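Local coordinates for protein 5'-methylthioadenosine nucleosidase (Arabidopsis thaliana, PDB 2QTT) that is a plant nucleosidase of the phosphorylase superfamily, built on a mixed alpha/beta fold and present as a two-chain assembly, at residues Ser27-Val32 with Ile110-Gly115; Leu106-Ile111 with Leu213-Val218; Val137-Arg142 with Thr189-Asn194. All blocks are in the same frame, centred on the assembly; numbering follows the deposited sequence.

Contact 1. Residues Ser27-Val32 with Ile110-Gly115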
ATOM      1  N   SER A  27      -8.949  15.091  21.341  1.00 20.94           N
ATOM      2  CA  SER A  27     -10.191  15.666  20.808  1.00 21.40           C
ATOM      3  C   SER A  27     -10.857  14.809  19.728  1.00 20.92           C
ATOM      4  O   SER A  27     -12.088  14.799  19.613  1.00 19.94           O
ATOM      5  CB  SER A  27      -9.990  17.118  20.353  1.00 21.65           C
ATOM      6  OG  SER A  27      -8.921  17.263  19.441  1.00 26.26           O
ATOM      7  N   SER A  28     -10.064  14.090  18.930  1.00 19.83           N
ATOM      8  CA  SER A  28     -10.656  13.214  17.920  1.00 19.88           C
ATOM      9  C   SER A  28      -9.919  11.891  17.700  1.00 19.74           C
ATOM     10  O   SER A  28      -8.707  11.763  17.965  1.00 19.51           O
ATOM     11  CB  SER A  28     -10.869  13.943  16.571  1.00 19.47           C
ATOM     12  OG  SER A  28      -9.683  14.024  15.814  1.00 18.79           O
ATOM     13  N   VAL A  29     -10.678  10.920  17.197  1.00 19.50           N
ATOM     14  CA  VAL A  29     -10.137   9.626  16.801  1.00 19.57           C
ATOM     15  C   VAL A  29     -10.614   9.260  15.395  1.00 19.43           C
ATOM     16  O   VAL A  29     -11.756   9.565  15.022  1.00 19.38           O
ATOM     17  CB  VAL A  29     -10.508   8.505  17.830  1.00 19.99           C
ATOM     18  CG1 VAL A  29     -11.993   8.522  18.174  1.00 20.85           C
ATOM     19  CG2 VAL A  29     -10.067   7.110  17.332  1.00 20.00           C
ATOM     20  N   VAL A  30      -9.742   8.645  14.587  1.00 18.51           N
ATOM     21  CA  VAL A  30     -10.265   8.019  13.370  1.00 18.04           C
ATOM     22  C   VAL A  30     -10.104   6.497  13.452  1.00 16.69           C
ATOM     23  O   VAL A  30      -9.038   5.974  13.822  1.00 16.00           O
ATOM     24  CB  VAL A  30      -9.685   8.546  12.032  1.00 18.67           C
ATOM     25  CG1 VAL A  30      -9.945  10.041  11.829  1.00 18.34           C
ATOM     26  CG2 VAL A  30      -8.248   8.244  11.923  1.00 21.42           C
ATOM     27  N   PHE A  31     -11.181   5.805  13.134  1.00 14.78           N
ATOM     28  CA  PHE A  31     -11.153   4.350  12.975  1.00 15.04           C
ATOM     29  C   PHE A  31     -10.921   4.034  11.508  1.00 14.28           C
ATOM     30  O   PHE A  31     -11.614   4.580  10.637  1.00 14.28           O
ATOM     31  CB  PHE A  31     -12.484   3.722  13.387  1.00 15.53           C
ATOM     32  CG  PHE A  31     -12.641   3.545  14.856  1.00 16.22           C
ATOM     33  CD1 PHE A  31     -13.043   4.621  15.653  1.00 17.49           C
ATOM     34  CD2 PHE A  31     -12.392   2.308  15.447  1.00 16.25           C
ATOM     35  CE1 PHE A  31     -13.206   4.468  17.031  1.00 18.46           C
ATOM     36  CE2 PHE A  31     -12.547   2.132  16.830  1.00 16.70           C
ATOM     37  CZ  PHE A  31     -12.954   3.215  17.625  1.00 18.29           C
ATOM     38  N   VAL A  32      -9.956   3.163  11.235  1.00 14.01           N
ATOM     39  CA  VAL A  32      -9.758   2.650   9.869  1.00 14.08           C
ATOM     40  C   VAL A  32     -10.292   1.229   9.879  1.00 14.15           C
ATOM     41  O   VAL A  32      -9.753   0.357  10.561  1.00 14.65           O
ATOM     42  CB  VAL A  32      -8.262   2.651   9.417  1.00 14.30           C
ATOM     43  CG1 VAL A  32      -8.135   2.045   8.040  1.00 13.51           C
ATOM     44  CG2 VAL A  32      -7.681   4.080   9.414  1.00 13.92           C
ATOM     45  N   ILE A 110      -5.501  10.243  17.310  1.00 16.93           N
ATOM     46  CA  ILE A 110      -5.183   8.830  17.393  1.00 16.68           C
ATOM     47  C   ILE A 110      -5.975   8.075  16.338  1.00 16.76           C
ATOM     48  O   ILE A 110      -7.080   8.484  15.955  1.00 16.97           O
ATOM     49  CB  ILE A 110      -5.424   8.279  18.860  1.00 17.01           C
ATOM     50  CG1 ILE A 110      -5.069   6.790  18.993  1.00 15.36           C
ATOM     51  CG2 ILE A 110      -6.856   8.574  19.356  1.00 16.41           C
ATOM     52  CD1 ILE A 110      -4.753   6.405  20.450  1.00 17.37           C
ATOM     53  N   ILE A 111      -5.399   6.981  15.863  1.00 15.80           N
ATOM     54  CA  ILE A 111      -6.001   6.162  14.842  1.00 16.30           C
ATOM     55  C   ILE A 111      -6.179   4.810  15.443  1.00 15.91           C
ATOM     56  O   ILE A 111      -5.291   4.319  16.138  1.00 16.39           O
ATOM     57  CB  ILE A 111      -5.075   5.981  13.628  1.00 16.29           C
ATOM     58  CG1 ILE A 111      -4.780   7.320  12.944  1.00 17.77           C
ATOM     59  CG2 ILE A 111      -5.627   4.895  12.660  1.00 17.53           C
ATOM     60  CD1 ILE A 111      -5.609   7.606  11.730  1.00 22.78           C
ATOM     61  N   ILE A 112      -7.333   4.210  15.178  1.00 15.33           N
ATOM     62  CA  ILE A 112      -7.610   2.848  15.602  1.00 15.36           C
ATOM     63  C   ILE A 112      -7.955   2.003  14.385  1.00 15.14           C
ATOM     64  O   ILE A 112      -8.989   2.212  13.737  1.00 14.08           O
ATOM     65  CB  ILE A 112      -8.755   2.774  16.640  1.00 15.14           C
ATOM     66  CG1 ILE A 112      -8.515   3.788  17.783  1.00 16.61           C
ATOM     67  CG2 ILE A 112      -8.952   1.308  17.102  1.00 16.19           C
ATOM     68  CD1 ILE A 112      -9.532   3.778  18.954  1.00 15.64           C
ATOM     69  N   ASN A 113      -7.066   1.061  14.066  1.00 14.83           N
ATOM     70  CA  ASN A 113      -7.369   0.023  13.082  1.00 14.25           C
ATOM     71  C   ASN A 113      -8.147  -1.109  13.767  1.00 13.73           C
ATOM     72  O   ASN A 113      -7.605  -1.835  14.605  1.00 12.29           O
ATOM     73  CB  ASN A 113      -6.071  -0.489  12.422  1.00 14.26           C
ATOM     74  CG  ASN A 113      -6.326  -1.568  11.354  1.00 15.65           C
ATOM     75  OD1 ASN A 113      -5.603  -2.570  11.282  1.00 13.22           O
ATOM     76  ND2 ASN A 113      -7.372  -1.363  10.523  1.00 13.82           N
ATOM     77  N   ALA A 114      -9.431  -1.232  13.424  1.00 13.33           N
ATOM     78  CA  ALA A 114     -10.303  -2.247  14.012  1.00 13.75           C
ATOM     79  C   ALA A 114     -10.779  -3.177  12.922  1.00 14.10           C
ATOM     80  O   ALA A 114     -11.143  -2.725  11.845  1.00 14.78           O
ATOM     81  CB  ALA A 114     -11.529  -1.582  14.719  1.00 13.49           C
ATOM     82  N   GLY A 115     -10.770  -4.479  13.181  1.00 14.42           N
ATOM     83  CA  GLY A 115     -11.331  -5.417  12.222  1.00 14.86           C
ATOM     84  C   GLY A 115     -11.211  -6.846  12.698  1.00 15.41           C
ATOM     85  O   GLY A 115     -10.593  -7.106  13.733  1.00 15.00           O
TER
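Phe-31 and Ile-112 meet side by side on one face of a parallel strand pair, Ser-28 to Val-32 against Ile-110 to Gly-115, whose axes come within 4.6 Å. These are neighbouring strands of the central mixed sheet in a phosphorylase-superfamily alpha/beta fold. Ile-112 can be followed outward. Its CB sits over the Phe-31 ring, 4.1 Å from the centroid and 24° off the normal, a CH-pi contact displaced toward the rim. The first torsion sets CG1 beside the backbone N and CG2 opposite it, so that CG2 meets Phe-31 CE2 at 3.7 Å while CG1 reaches Val-29 CG2. The CD1 tip touches both that methyl and Phe-31 CZ. At the ring edge, near its plane, stands the methyl of Ala-114. Helix 234-259 packs on this face through Val-255 and Ile-256.

Backbone bonds fix the register. Val-30 spans Ile-110 O and Ile-112 N, the latter bond being 2.8 Å from Ile-112 N to Val-30 O, and Val-32 N continues the series to Ile-112 O. The other face, covered by helix 92-106, carries Val-32 CG2 against Ile-111 CG2 at 3.9 Å.

At the C-terminal end Val-32 O accepts two donors from opposite faces of its carbonyl plane. Asn-113 ND2 lies 2.9 Å from Val-32 O and above that plane, 39° out, although the oxygen falls close to the plane of the donating amide; Ala-114 N is a longer partner. With CG anti to the backbone N (chi1 -179°), the amide can turn ND2 back to the neighbouring strand while OD1 accepts from Lys-221 NZ. Both ends of a buried amide are therefore engaged, which fixes its flip, and the lysine would probably polarise it, strengthening ND2 as a donor.

Contact 2. Residues Leu106-Ile111 with Leu213-Val218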
ATOM      1  N   LEU A 106      -8.369  15.134   8.366  1.00 16.29           N
ATOM      2  CA  LEU A 106      -9.134  15.082   9.619  1.00 16.50           C
ATOM      3  C   LEU A 106      -8.340  15.293  10.891  1.00 16.59           C
ATOM      4  O   LEU A 106      -8.926  15.483  11.941  1.00 17.05           O
ATOM      5  CB  LEU A 106      -9.913  13.755   9.707  1.00 16.36           C
ATOM      6  CG  LEU A 106     -10.612  13.381   8.402  1.00 16.56           C
ATOM      7  CD1 LEU A 106     -11.289  12.018   8.539  1.00 19.54           C
ATOM      8  CD2 LEU A 106     -11.596  14.477   7.974  1.00 19.54           C
ATOM      9  N   LYS A 107      -7.009  15.268  10.795  1.00 17.51           N
ATOM     10  CA  LYS A 107      -6.126  15.617  11.920  1.00 17.09           C
ATOM     11  C   LYS A 107      -6.440  14.849  13.229  1.00 17.41           C
ATOM     12  O   LYS A 107      -6.550  15.463  14.311  1.00 17.22           O
ATOM     13  CB  LYS A 107      -6.163  17.138  12.168  1.00 17.40           C
ATOM     14  CG  LYS A 107      -6.154  18.025  10.895  1.00 18.71           C
ATOM     15  CD  LYS A 107      -4.804  18.086  10.227  1.00 22.30           C
ATOM     16  CE  LYS A 107      -4.826  19.099   9.076  1.00 24.49           C
ATOM     17  NZ  LYS A 107      -3.574  18.979   8.290  1.00 27.72           N
ATOM     18  N   PRO A 108      -6.538  13.497  13.156  1.00 16.99           N
ATOM     19  CA  PRO A 108      -6.911  12.742  14.360  1.00 16.51           C
ATOM     20  C   PRO A 108      -5.808  12.811  15.411  1.00 17.15           C
ATOM     21  O   PRO A 108      -4.631  12.938  15.055  1.00 15.87           O
ATOM     22  CB  PRO A 108      -7.047  11.298  13.845  1.00 16.73           C
ATOM     23  CG  PRO A 108      -6.149  11.236  12.632  1.00 15.93           C
ATOM     24  CD  PRO A 108      -6.258  12.613  12.008  1.00 16.45           C
ATOM     25  N   ASP A 109      -6.185  12.747  16.691  1.00 16.97           N
ATOM     26  CA  ASP A 109      -5.200  12.583  17.766  1.00 17.82           C
ATOM     27  C   ASP A 109      -4.686  11.162  17.798  1.00 16.93           C
ATOM     28  O   ASP A 109      -3.586  10.902  18.278  1.00 17.63           O
ATOM     29  CB  ASP A 109      -5.785  12.914  19.145  1.00 17.63           C
ATOM     30  CG  ASP A 109      -6.139  14.367  19.279  1.00 20.87           C
ATOM     31  OD1 ASP A 109      -5.205  15.192  19.380  1.00 25.33           O
ATOM     32  OD2 ASP A 109      -7.342  14.675  19.263  1.00 20.09           O
ATOM     33  N   ILE A 110      -5.501  10.243  17.310  1.00 16.93           N
ATOM     34  CA  ILE A 110      -5.183   8.830  17.393  1.00 16.68           C
ATOM     35  C   ILE A 110      -5.975   8.075  16.338  1.00 16.76           C
ATOM     36  O   ILE A 110      -7.080   8.484  15.955  1.00 16.97           O
ATOM     37  CB  ILE A 110      -5.424   8.279  18.860  1.00 17.01           C
ATOM     38  CG1 ILE A 110      -5.069   6.790  18.993  1.00 15.36           C
ATOM     39  CG2 ILE A 110      -6.856   8.574  19.356  1.00 16.41           C
ATOM     40  CD1 ILE A 110      -4.753   6.405  20.450  1.00 17.37           C
ATOM     41  N   ILE A 111      -5.399   6.981  15.863  1.00 15.80           N
ATOM     42  CA  ILE A 111      -6.001   6.162  14.842  1.00 16.30           C
ATOM     43  C   ILE A 111      -6.179   4.810  15.443  1.00 15.91           C
ATOM     44  O   ILE A 111      -5.291   4.319  16.138  1.00 16.39           O
ATOM     45  CB  ILE A 111      -5.075   5.981  13.628  1.00 16.29           C
ATOM     46  CG1 ILE A 111      -4.780   7.320  12.944  1.00 17.77           C
ATOM     47  CG2 ILE A 111      -5.627   4.895  12.660  1.00 17.53           C
ATOM     48  CD1 ILE A 111      -5.609   7.606  11.730  1.00 22.78           C
ATOM     49  N   LEU A 213       3.466   9.914   9.558  1.00 14.10           N
ATOM     50  CA  LEU A 213       2.817  11.176   9.900  1.00 15.08           C
ATOM     51  C   LEU A 213       2.771  11.439  11.414  1.00 15.35           C
ATOM     52  O   LEU A 213       2.112  12.376  11.869  1.00 15.80           O
ATOM     53  CB  LEU A 213       1.414  11.206   9.288  1.00 14.74           C
ATOM     54  CG  LEU A 213       1.427  11.321   7.752  1.00 14.99           C
ATOM     55  CD1 LEU A 213       0.097  10.921   7.219  1.00 16.00           C
ATOM     56  CD2 LEU A 213       1.750  12.750   7.298  1.00 17.80           C
ATOM     57  N   LYS A 214       3.464  10.578  12.161  1.00 15.58           N
ATOM     58  CA  LYS A 214       3.643  10.649  13.620  1.00 16.51           C
ATOM     59  C   LYS A 214       2.324  10.717  14.385  1.00 16.37           C
ATOM     60  O   LYS A 214       2.160  11.541  15.293  1.00 16.12           O
ATOM     61  CB  LYS A 214       4.583  11.809  14.014  1.00 17.41           C
ATOM     62  CG  LYS A 214       5.970  11.737  13.354  1.00 19.77           C
ATOM     63  CD  LYS A 214       6.739  10.498  13.809  1.00 20.05           C
ATOM     64  CE  LYS A 214       8.043  10.406  13.050  1.00 21.10           C
ATOM     65  NZ  LYS A 214       7.867   9.924  11.660  1.00 20.49           N
ATOM     66  N   ILE A 215       1.388   9.852  13.999  1.00 15.59           N
ATOM     67  CA  ILE A 215       0.118   9.731  14.702  1.00 15.32           C
ATOM     68  C   ILE A 215       0.114   8.437  15.512  1.00 15.38           C
ATOM     69  O   ILE A 215       0.429   7.389  14.975  1.00 16.87           O
ATOM     70  CB  ILE A 215      -1.078   9.697  13.726  1.00 15.32           C
ATOM     71  CG1 ILE A 215      -1.029  10.869  12.706  1.00 14.67           C
ATOM     72  CG2 ILE A 215      -2.429   9.620  14.503  1.00 12.76           C
ATOM     73  CD1 ILE A 215      -1.333  12.247  13.257  1.00 15.95           C
ATOM     74  N   PRO A 216      -0.251   8.505  16.804  1.00 15.84           N
ATOM     75  CA  PRO A 216      -0.459   7.309  17.634  1.00 15.86           C
ATOM     76  C   PRO A 216      -1.445   6.328  17.002  1.00 15.34           C
ATOM     77  O   PRO A 216      -2.503   6.723  16.519  1.00 15.99           O
ATOM     78  CB  PRO A 216      -1.073   7.879  18.912  1.00 15.52           C
ATOM     79  CG  PRO A 216      -0.540   9.257  18.998  1.00 16.01           C
ATOM     80  CD  PRO A 216      -0.480   9.741  17.573  1.00 15.41           C
ATOM     81  N   VAL A 217      -1.095   5.056  17.020  1.00 15.35           N
ATOM     82  CA  VAL A 217      -1.940   4.039  16.405  1.00 15.29           C
ATOM     83  C   VAL A 217      -2.176   2.877  17.372  1.00 14.99           C
ATOM     84  O   VAL A 217      -1.265   2.454  18.089  1.00 15.72           O
ATOM     85  CB  VAL A 217      -1.356   3.524  15.034  1.00 15.02           C
ATOM     86  CG1 VAL A 217      -0.088   2.729  15.259  1.00 14.22           C
ATOM     87  CG2 VAL A 217      -2.389   2.682  14.295  1.00 14.91           C
ATOM     88  N   VAL A 218      -3.411   2.391  17.373  1.00 14.77           N
ATOM     89  CA  VAL A 218      -3.879   1.274  18.190  0.50 14.60           C
ATOM     90  C   VAL A 218      -4.587   0.286  17.257  1.00 14.41           C
ATOM     91  O   VAL A 218      -5.159   0.724  16.241  1.00 15.25           O
ATOM     92  CB  VAL A 218      -4.874   1.791  19.271  0.50 14.37           C
ATOM     93  CG1 VAL A 218      -5.534   0.642  20.031  0.50 12.87           C
ATOM     94  CG2 VAL A 218      -4.172   2.757  20.244  0.50 14.88           C
TER
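Ile-111 and Val-217 form a parallel beta bridge at the start of two neighbouring strands, 110-119 and 217-226, in the mixed sheet of this phosphorylase-superfamily fold. Each strand is entered from a helix by a short turn; on the second, Lys-214, with positive phi, is the C-prime residue of a Schellman motif that ends helix 203-212.

Two backbone hydrogen bonds set the register. Ile-111 N donates to Pro-216 O at 3.0 Å, with 159° at the hydrogen, and Ile-111 O accepts from Val-218 N at a matching length. Ile-111 thus uses its N-H and its C=O on the one partner segment.

Apolar contacts flank this pair. The Ile-215 side chain points to the other segment, where CG2 meets Ile-111 CG1 at 3.6 Å as the two chains cross, and CD1 reaches over Pro-108 O. Ile-103 of helix 92-106 touches both isoleucines. The other side is held by Ile-110: CG1, swung beside the carbonyl carbon, passes Pro-216 CB roughly at a right angle, and CD1 goes on to CG2 in one conformer of Val-218.

Polar ends turn elsewhere. Asp-109 directs OD2 to the backbone N of Ser-27 and Ser-28, so its carboxylate holds the start of strand 28-32 and the residue before it.

The proline ring, finally, packs on a backbone carbonyl, with Pro-216 CD 3.4 Å from Asp-109 O.

Contact 3. Residues Val137-Arg142 with Thr189-Asn194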
ATOM      1  N   VAL A 137       4.015  -6.599  12.058  1.00 13.41           N
ATOM      2  CA  VAL A 137       4.995  -6.901  11.018  1.00 12.38           C
ATOM      3  C   VAL A 137       4.253  -7.290   9.736  1.00 12.23           C
ATOM      4  O   VAL A 137       3.057  -7.565   9.775  1.00 13.58           O
ATOM      5  CB  VAL A 137       5.938  -8.084  11.407  1.00 12.03           C
ATOM      6  CG1 VAL A 137       6.890  -7.701  12.524  1.00 12.48           C
ATOM      7  CG2 VAL A 137       5.151  -9.341  11.739  1.00 11.27           C
ATOM      8  N   PHE A 138       4.968  -7.300   8.614  1.00 12.03           N
ATOM      9  CA  PHE A 138       4.528  -7.945   7.359  1.00 12.28           C
ATOM     10  C   PHE A 138       5.117  -9.345   7.237  1.00 12.70           C
ATOM     11  O   PHE A 138       6.291  -9.563   7.599  1.00 12.22           O
ATOM     12  CB  PHE A 138       5.039  -7.171   6.153  1.00 11.92           C
ATOM     13  CG  PHE A 138       4.446  -5.794   6.002  1.00 12.22           C
ATOM     14  CD1 PHE A 138       3.267  -5.613   5.292  1.00 12.18           C
ATOM     15  CD2 PHE A 138       5.105  -4.684   6.524  1.00 11.89           C
ATOM     16  CE1 PHE A 138       2.714  -4.348   5.127  1.00 11.74           C
ATOM     17  CE2 PHE A 138       4.574  -3.405   6.367  1.00 14.31           C
ATOM     18  CZ  PHE A 138       3.375  -3.235   5.664  1.00 14.40           C
ATOM     19  N   HIS A 139       4.342 -10.277   6.685  1.00 13.46           N
ATOM     20  CA  HIS A 139       4.883 -11.597   6.352  1.00 14.12           C
ATOM     21  C   HIS A 139       5.140 -11.782   4.848  1.00 14.74           C
ATOM     22  O   HIS A 139       5.675 -12.809   4.438  1.00 15.56           O
ATOM     23  CB  HIS A 139       4.038 -12.758   6.905  1.00 14.36           C
ATOM     24  CG  HIS A 139       2.556 -12.616   6.714  1.00 14.24           C
ATOM     25  ND1 HIS A 139       1.904 -12.964   5.544  1.00 16.02           N
ATOM     26  CD2 HIS A 139       1.594 -12.203   7.569  1.00 13.49           C
ATOM     27  CE1 HIS A 139       0.606 -12.748   5.688  1.00 15.07           C
ATOM     28  NE2 HIS A 139       0.394 -12.278   6.906  1.00 15.95           N
ATOM     29  N   ASP A 140       4.786 -10.786   4.036  1.00 14.73           N
ATOM     30  CA  ASP A 140       4.888 -10.956   2.571  1.00 13.95           C
ATOM     31  C   ASP A 140       5.740  -9.906   1.864  1.00 13.38           C
ATOM     32  O   ASP A 140       5.583  -9.655   0.664  1.00 12.47           O
ATOM     33  CB  ASP A 140       3.484 -11.043   1.952  1.00 14.67           C
ATOM     34  CG  ASP A 140       2.744  -9.724   1.985  1.00 14.29           C
ATOM     35  OD1 ASP A 140       3.132  -8.838   2.794  1.00 15.62           O
ATOM     36  OD2 ASP A 140       1.775  -9.580   1.209  1.00 13.29           O
ATOM     37  N   ARG A 141       6.648  -9.279   2.596  1.00 13.47           N
ATOM     38  CA  ARG A 141       7.591  -8.370   1.960  1.00 14.17           C
ATOM     39  C   ARG A 141       9.007  -8.895   2.167  1.00 14.29           C
ATOM     40  O   ARG A 141       9.728  -8.425   3.049  1.00 14.25           O
ATOM     41  CB  ARG A 141       7.432  -6.913   2.464  1.00 14.31           C
ATOM     42  CG  ARG A 141       5.956  -6.454   2.571  1.00 15.04           C
ATOM     43  CD  ARG A 141       5.815  -4.950   2.603  1.00 15.59           C
ATOM     44  NE  ARG A 141       6.682  -4.277   3.586  1.00 15.06           N
ATOM     45  CZ  ARG A 141       6.729  -2.951   3.734  1.00 15.69           C
ATOM     46  NH1 ARG A 141       5.976  -2.159   2.965  1.00 13.82           N
ATOM     47  NH2 ARG A 141       7.528  -2.407   4.636  1.00 14.46           N
ATOM     48  N   ARG A 142       9.384  -9.874   1.343  1.00 13.97           N
ATOM     49  CA  ARG A 142      10.644 -10.599   1.513  1.00 13.60           C
ATOM     50  C   ARG A 142      11.703  -9.989   0.611  1.00 13.78           C
ATOM     51  O   ARG A 142      11.621 -10.083  -0.630  1.00 13.79           O
ATOM     52  CB  ARG A 142      10.464 -12.096   1.224  1.00 13.68           C
ATOM     53  CG  ARG A 142       9.326 -12.805   2.011  1.00 12.76           C
ATOM     54  CD  ARG A 142       9.102 -14.220   1.475  1.00 14.03           C
ATOM     55  NE  ARG A 142       9.095 -14.206   0.003  1.00 11.35           N
ATOM     56  CZ  ARG A 142       8.004 -14.182  -0.754  1.00 10.16           C
ATOM     57  NH1 ARG A 142       6.811 -14.249  -0.184  1.00 12.71           N
ATOM     58  NH2 ARG A 142       8.114 -14.126  -2.079  1.00 10.86           N
ATOM     59  N   THR A 189       6.152 -19.574   7.413  1.00 17.62           N
ATOM     60  CA  THR A 189       7.544 -19.504   7.849  1.00 18.17           C
ATOM     61  C   THR A 189       7.894 -18.144   8.478  1.00 18.66           C
ATOM     62  O   THR A 189       8.489 -18.105   9.571  1.00 18.81           O
ATOM     63  CB  THR A 189       8.485 -19.853   6.674  1.00 17.87           C
ATOM     64  OG1 THR A 189       8.191 -21.190   6.254  1.00 18.09           O
ATOM     65  CG2 THR A 189       9.937 -19.747   7.068  1.00 18.82           C
ATOM     66  N   LEU A 190       7.529 -17.040   7.812  1.00 18.52           N
ATOM     67  CA  LEU A 190       7.757 -15.717   8.402  1.00 18.83           C
ATOM     68  C   LEU A 190       6.905 -15.487   9.647  1.00 18.30           C
ATOM     69  O   LEU A 190       7.398 -14.996  10.654  1.00 17.61           O
ATOM     70  CB  LEU A 190       7.542 -14.582   7.396  1.00 18.55           C
ATOM     71  CG  LEU A 190       8.784 -14.131   6.635  1.00 21.93           C
ATOM     72  CD1 LEU A 190       9.134 -15.035   5.459  1.00 21.30           C
ATOM     73  CD2 LEU A 190       8.595 -12.703   6.144  1.00 24.03           C
ATOM     74  N   ILE A 191       5.632 -15.851   9.575  1.00 18.25           N
ATOM     75  CA  ILE A 191       4.731 -15.703  10.714  1.00 18.32           C
ATOM     76  C   ILE A 191       5.250 -16.469  11.947  1.00 18.86           C
ATOM     77  O   ILE A 191       5.245 -15.919  13.060  1.00 18.17           O
ATOM     78  CB  ILE A 191       3.275 -16.101  10.324  1.00 18.45           C
ATOM     79  CG1 ILE A 191       2.737 -15.140   9.257  1.00 16.31           C
ATOM     80  CG2 ILE A 191       2.326 -16.165  11.558  1.00 19.02           C
ATOM     81  CD1 ILE A 191       1.461 -15.593   8.607  1.00 17.63           C
ATOM     82  N   ILE A 192       5.702 -17.717  11.765  1.00 19.28           N
ATOM     83  CA  ILE A 192       6.314 -18.478  12.886  1.00 20.79           C
ATOM     84  C   ILE A 192       7.611 -17.826  13.379  1.00 21.11           C
ATOM     85  O   ILE A 192       7.808 -17.637  14.595  1.00 20.83           O
ATOM     86  CB  ILE A 192       6.550 -19.977  12.559  1.00 21.44           C
ATOM     87  CG1 ILE A 192       5.231 -20.672  12.202  1.00 21.29           C
ATOM     88  CG2 ILE A 192       7.194 -20.698  13.759  1.00 22.69           C
ATOM     89  CD1 ILE A 192       5.435 -22.064  11.515  1.00 21.32           C
ATOM     90  N   ALA A 193       8.468 -17.437  12.439  1.00 21.30           N
ATOM     91  CA  ALA A 193       9.740 -16.768  12.756  1.00 21.62           C
ATOM     92  C   ALA A 193       9.512 -15.495  13.570  1.00 22.57           C
ATOM     93  O   ALA A 193      10.250 -15.214  14.521  1.00 22.69           O
ATOM     94  CB  ALA A 193      10.496 -16.444  11.477  1.00 21.68           C
ATOM     95  N   ASN A 194       8.474 -14.738  13.201  1.00 22.29           N
ATOM     96  CA  ASN A 194       8.161 -13.485  13.874  1.00 22.53           C
ATOM     97  C   ASN A 194       7.261 -13.628  15.095  1.00 21.81           C
ATOM     98  O   ASN A 194       6.931 -12.632  15.727  1.00 22.12           O
ATOM     99  CB  ASN A 194       7.558 -12.487  12.874  1.00 23.07           C
ATOM    100  CG  ASN A 194       8.596 -11.929  11.925  1.00 24.46           C
ATOM    101  OD1 ASN A 194       9.699 -11.549  12.347  1.00 27.65           O
ATOM    102  ND2 ASN A 194       8.255 -11.859  10.645  1.00 24.63           N
TER
HETATM  103  O   HOH W   1       5.661 -12.025   9.940  1.00 22.36           O
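Ile-191 CD1 lies over one face of the His-139 ring, toward its rim, where the loop after strand 130-138 packs on helix 185-193 in the alpha/beta fold. The evidence is a CH-pi geometry: Ile-191 CD1 stands 3.7 Å from the ring centroid and 17° off its normal. The His-139 side chain lies about 6 Å from a bound adenine.

Other apolar contacts extend along the helix. Leu-190 CB meets His-139 CB at 4.0 Å, and the Leu-190 and Arg-142 side chains cross, Leu-190 CD1 meeting Arg-142 CD at 4.1 Å. With Arg-142 bent at chi3 (-44°), the guanidinium turns from this methyl to salt bridges with Asp-182 and Asp-187 of the second subunit, which ties the loop to the dimer interface. At the other end Val-137 CG2 meets Asn-194 CB.

One methyl packs on a carbonyl oxygen, Leu-190 CD2 lying 3.4 Å from His-139 O.

No direct hydrogen bond joins the two segments. The polar link is a water, whose oxygen accepts from Asn-194 ND2 at 2.7 Å. The bond that the same water donates to Phe-138 O is weak, with 3.5 Å between the water oxygen and Phe-138 O.

How the contacts relate
Contacts 1 and 2 belong to the core of one sheet: strand 110-119 stands between strands 28-32 and 217-226, and both contacts use Ile-110 and Ile-111. They also touch each other directly. Their chemistry is mainly backbone pairing with aliphatic flanks, but contact 1 is wholly buried and adds a polar amide, whereas contact 2 lies nearer the strand entries and is also buried, though some of its residues are partly exposed. Contact 3 lies about 26 Å from contact 2, centre to centre, yet is nested in its loop. Partly buried beside the second subunit, it joins loop to helix by side chains and water instead.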